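Local atomic coordinates of F420-reducing hydrogenase, subunit beta (Methanothermobacter marburgensis, PDB entry 4OMF), a protein that probably passes electrons from hydrogen oxidation through a [4Fe-4S] cluster and FAD to coenzyme F420, as the beta subunit of the F420-reducing hydrogenase. Residues C[194-199]-C[263-268]. Sequence-based numbering, arbitrary orientation.
Sequences ICKDYV and EKAEKN. With FAD (flavin-adenine dinucleotide), chain R; SF4 (iron/sulfur cluster), chain N.
The cysteine loop that binds the [4Fe-4S] cluster beside the flavin rests here on one face of helix 251-275, with I194, C195 and K196 meeting A265, E266 and N268. A265 packs against the loop: its CB points at it and lies 3.3 Å from C195 O and 3.7 Å from K196 CG. No direct hydrogen bond spans the two segments, but a water donates to C195 O (2.8 Å) and accepts from K264 NZ, linking the peptide after the cluster ligand to the helix. I194 presents its CG2 branch to N268 CB, while the amide ND2 of N268 bonds back to K193 O. K196 bends at chi2 and chi3 and crosses E266 obliquely, bringing CE to 3.2 Å and NZ to 3.4 Å of E266 OE2, a long salt bridge in which the methylene is nearer than the ammonium. Lysines K261 and K262 of the same helix donate to D197 O and K196 O, extending its hold on the loop. With SG anti to the backbone N (chi1 -176°), C195 turns from the helix to iron, at 2.4 Å from FE2. Three residues on, Y198 serves the second cofactor: FAD N3 donates to its OH over 3.0 Å, with an N-H...O angle of 162°, and FAD O4 sits at the ring edge, 3.2 Å from CE1.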
loop_
_atom_site.group_PDB
_atom_site.type_symbol
_atom_site.label_atom_id
_atom_site.label_comp_id
_atom_site.label_asym_id
_atom_site.label_seq_id
_atom_site.Cartn_x
_atom_site.Cartn_y
_atom_site.Cartn_z
ATOM N N ILE C 194 -6.408 -26.388 -10.879
ATOM C CA ILE C 194 -7.143 -26.047 -12.098
ATOM C C ILE C 194 -6.227 -26.006 -13.315
ATOM O O ILE C 194 -6.612 -25.553 -14.394
ATOM C CB ILE C 194 -7.893 -24.705 -11.933
ATOM C CG1 ILE C 194 -6.928 -23.532 -11.708
ATOM C CG2 ILE C 194 -8.904 -24.804 -10.775
ATOM C CD1 ILE C 194 -7.672 -22.198 -11.636
ATOM N N CYS C 195 -5.023 -26.541 -13.163
ATOM C CA CYS C 195 -4.069 -26.538 -14.258
ATOM C C CYS C 195 -4.354 -27.687 -15.260
ATOM O O CYS C 195 -4.436 -28.857 -14.866
ATOM C CB CYS C 195 -2.653 -26.655 -13.721
ATOM S SG CYS C 195 -1.399 -26.538 -15.048
ATOM N N LYS C 196 -4.510 -27.349 -16.539
ATOM C CA LYS C 196 -4.872 -28.337 -17.567
ATOM C C LYS C 196 -3.682 -28.806 -18.403
ATOM O O LYS C 196 -3.800 -29.739 -19.206
ATOM C CB LYS C 196 -5.936 -27.761 -18.528
ATOM C CG LYS C 196 -7.264 -27.407 -17.867
ATOM C CD LYS C 196 -7.938 -26.192 -18.525
ATOM C CE LYS C 196 -8.644 -26.548 -19.823
ATOM N NZ LYS C 196 -9.608 -25.483 -20.271
ATOM N N ASP C 197 -2.551 -28.140 -18.240
ATOM C CA ASP C 197 -1.422 -28.299 -19.151
ATOM C C ASP C 197 -0.347 -29.181 -18.500
ATOM O O ASP C 197 0.336 -28.752 -17.569
ATOM C CB ASP C 197 -0.879 -26.901 -19.509
ATOM C CG ASP C 197 0.115 -26.892 -20.672
ATOM O OD1 ASP C 197 0.785 -27.912 -20.950
ATOM O OD2 ASP C 197 0.247 -25.808 -21.287
ATOM N N TYR C 198 -0.203 -30.406 -19.006
ATOM C CA TYR C 198 0.788 -31.329 -18.469
ATOM C C TYR C 198 2.123 -31.236 -19.193
ATOM O O TYR C 198 3.173 -31.175 -18.565
ATOM C CB TYR C 198 0.274 -32.771 -18.532
ATOM C CG TYR C 198 1.252 -33.774 -17.953
ATOM C CD1 TYR C 198 1.743 -33.623 -16.665
ATOM C CD2 TYR C 198 1.681 -34.866 -18.688
ATOM C CE1 TYR C 198 2.628 -34.536 -16.127
ATOM C CE2 TYR C 198 2.573 -35.784 -18.149
ATOM C CZ TYR C 198 3.033 -35.607 -16.867
ATOM O OH TYR C 198 3.918 -36.500 -16.309
ATOM N N VAL C 199 2.083 -31.242 -20.522
ATOM C CA VAL C 199 3.316 -31.365 -21.283
ATOM C C VAL C 199 3.811 -30.033 -21.839
ATOM O O VAL C 199 4.519 -30.012 -22.849
ATOM C CB VAL C 199 3.165 -32.376 -22.445
ATOM C CG1 VAL C 199 3.136 -33.816 -21.914
ATOM C CG2 VAL C 199 1.919 -32.088 -23.275
ATOM N N GLU C 263 -8.783 -33.986 -16.908
ATOM C CA GLU C 263 -10.070 -34.336 -16.333
ATOM C C GLU C 263 -10.197 -33.786 -14.912
ATOM O O GLU C 263 -11.266 -33.302 -14.512
ATOM C CB GLU C 263 -10.257 -35.852 -16.336
ATOM C CG GLU C 263 -11.584 -36.313 -15.807
ATOM C CD GLU C 263 -11.814 -37.775 -16.111
ATOM O OE1 GLU C 263 -11.552 -38.180 -17.265
ATOM O OE2 GLU C 263 -12.232 -38.518 -15.198
ATOM N N LYS C 264 -9.100 -33.855 -14.164
ATOM C CA LYS C 264 -9.090 -33.395 -12.780
ATOM C C LYS C 264 -9.298 -31.882 -12.743
ATOM O O LYS C 264 -10.072 -31.348 -11.940
ATOM C CB LYS C 264 -7.769 -33.772 -12.109
ATOM C CG LYS C 264 -7.619 -33.294 -10.679
ATOM C CD LYS C 264 -6.344 -33.848 -10.057
ATOM C CE LYS C 264 -5.118 -33.424 -10.844
ATOM N NZ LYS C 264 -4.893 -31.963 -10.749
ATOM N N ALA C 265 -8.588 -31.202 -13.624
ATOM C CA ALA C 265 -8.680 -29.752 -13.719
ATOM C C ALA C 265 -10.099 -29.319 -14.071
ATOM O O ALA C 265 -10.633 -28.394 -13.466
ATOM C CB ALA C 265 -7.698 -29.234 -14.733
ATOM N N GLU C 266 -10.738 -29.995 -15.029
ATOM C CA GLU C 266 -12.079 -29.571 -15.425
ATOM C C GLU C 266 -13.070 -29.740 -14.268
ATOM O O GLU C 266 -13.957 -28.917 -14.074
ATOM C CB GLU C 266 -12.530 -30.335 -16.664
ATOM C CG GLU C 266 -11.724 -29.991 -17.917
ATOM C CD GLU C 266 -12.021 -28.602 -18.495
ATOM O OE1 GLU C 266 -12.914 -27.885 -17.976
ATOM O OE2 GLU C 266 -11.360 -28.233 -19.491
ATOM N N LYS C 267 -12.895 -30.794 -13.480
ATOM C CA LYS C 267 -13.740 -31.004 -12.314
ATOM C C LYS C 267 -13.554 -29.877 -11.303
ATOM O O LYS C 267 -14.527 -29.371 -10.718
ATOM C CB LYS C 267 -13.416 -32.349 -11.655
ATOM C CG LYS C 267 -14.406 -32.776 -10.592
ATOM C CD LYS C 267 -14.195 -34.231 -10.189
ATOM C CE LYS C 267 -15.016 -34.597 -8.954
ATOM N NZ LYS C 267 -14.623 -33.775 -7.762
ATOM N N ASN C 268 -12.304 -29.498 -11.096
ATOM C CA ASN C 268 -11.997 -28.444 -10.124
ATOM C C ASN C 268 -12.401 -27.063 -10.627
ATOM O O ASN C 268 -12.865 -26.229 -9.847
ATOM C CB ASN C 268 -10.511 -28.480 -9.754
ATOM C CG ASN C 268 -10.150 -29.724 -8.960
ATOM O OD1 ASN C 268 -10.978 -30.263 -8.231
ATOM N ND2 ASN C 268 -8.915 -30.178 -9.087
HETATM P PA FAD R . 18.437 -30.871 -16.770
HETATM O O1A FAD R . 18.489 -31.656 -15.485
HETATM O O2A FAD R . 19.569 -30.828 -17.754
HETATM O O5B FAD R . 18.098 -29.363 -16.387
HETATM C C5B FAD R . 16.917 -29.176 -15.595
HETATM C C4B FAD R . 16.439 -27.740 -15.817
HETATM O O4B FAD R . 15.227 -27.532 -15.090
HETATM C C3B FAD R . 17.474 -26.753 -15.290
HETATM O O3B FAD R . 17.764 -25.728 -16.253
HETATM C C2B FAD R . 16.782 -26.141 -14.080
HETATM O O2B FAD R . 17.145 -24.759 -13.931
HETATM C C1B FAD R . 15.306 -26.302 -14.390
HETATM N N9A FAD R . 14.531 -26.379 -13.139
HETATM C C8A FAD R . 14.764 -27.226 -12.121
HETATM N N7A FAD R . 13.858 -27.043 -11.131
HETATM C C5A FAD R . 13.026 -26.048 -11.545
HETATM C C6A FAD R . 11.858 -25.341 -10.971
HETATM N N6A FAD R . 11.383 -25.647 -9.734
HETATM N N1A FAD R . 11.287 -24.390 -11.728
HETATM C C2A FAD R . 11.759 -24.041 -12.943
HETATM N N3A FAD R . 12.829 -24.630 -13.529
HETATM C C4A FAD R . 13.477 -25.622 -12.870
HETATM N N1 FAD R . 8.689 -34.359 -15.489
HETATM C C2 FAD R . 7.686 -35.220 -15.929
HETATM O O2 FAD R . 7.972 -36.092 -16.774
HETATM N N3 FAD R . 6.415 -35.111 -15.383
HETATM C C4 FAD R . 6.122 -34.134 -14.453
HETATM O O4 FAD R . 4.954 -34.047 -14.016
HETATM C C4X FAD R . 7.201 -33.755 -13.569
HETATM N N5 FAD R . 6.834 -32.790 -12.501
HETATM C C5X FAD R . 7.700 -31.604 -12.495
HETATM C C6 FAD R . 7.355 -30.633 -11.541
HETATM C C7 FAD R . 8.224 -29.564 -11.288
HETATM C C7M FAD R . 7.853 -28.499 -10.265
HETATM C C8 FAD R . 9.427 -29.506 -11.987
HETATM C C8M FAD R . 10.454 -28.405 -11.801
HETATM C C9 FAD R . 9.787 -30.487 -12.937
HETATM C C9A FAD R . 8.961 -31.600 -13.130
HETATM N N10 FAD R . 9.263 -32.537 -14.153
HETATM C C10 FAD R . 8.498 -33.678 -14.309
HETATM C "C1'" FAD R . 10.343 -32.344 -15.140
HETATM C "C2'" FAD R . 11.645 -33.010 -14.778
HETATM O "O2'" FAD R . 11.772 -33.343 -13.473
HETATM C "C3'" FAD R . 12.710 -32.445 -15.383
HETATM O "O3'" FAD R . 13.041 -31.229 -14.882
HETATM C "C4'" FAD R . 12.767 -32.535 -16.899
HETATM O "O4'" FAD R . 12.607 -33.892 -17.365
HETATM C "C5'" FAD R . 14.070 -31.934 -17.436
HETATM O "O5'" FAD R . 15.142 -32.836 -17.210
HETATM P P FAD R . 16.516 -32.708 -18.019
HETATM O O1P FAD R . 16.149 -32.601 -19.483
HETATM O O2P FAD R . 17.451 -33.805 -17.601
HETATM O O3P FAD R . 17.064 -31.249 -17.549
HETATM FE FE1 SF4 N . 2.240 -24.663 -12.639
HETATM FE FE2 SF4 N . 0.368 -26.328 -13.499
HETATM FE FE3 SF4 N . 0.928 -26.247 -10.890
HETATM FE FE4 SF4 N . 2.757 -27.306 -12.557
HETATM S S1 SF4 N . 0.638 -28.160 -12.141
HETATM S S2 SF4 N . 3.174 -25.750 -10.883
HETATM S S3 SF4 N . 2.429 -26.097 -14.442
HETATM S S4 SF4 N . -0.004 -24.544 -12.113
HETATM O O HOH W 1 -4.246 -30.036 -12.374
#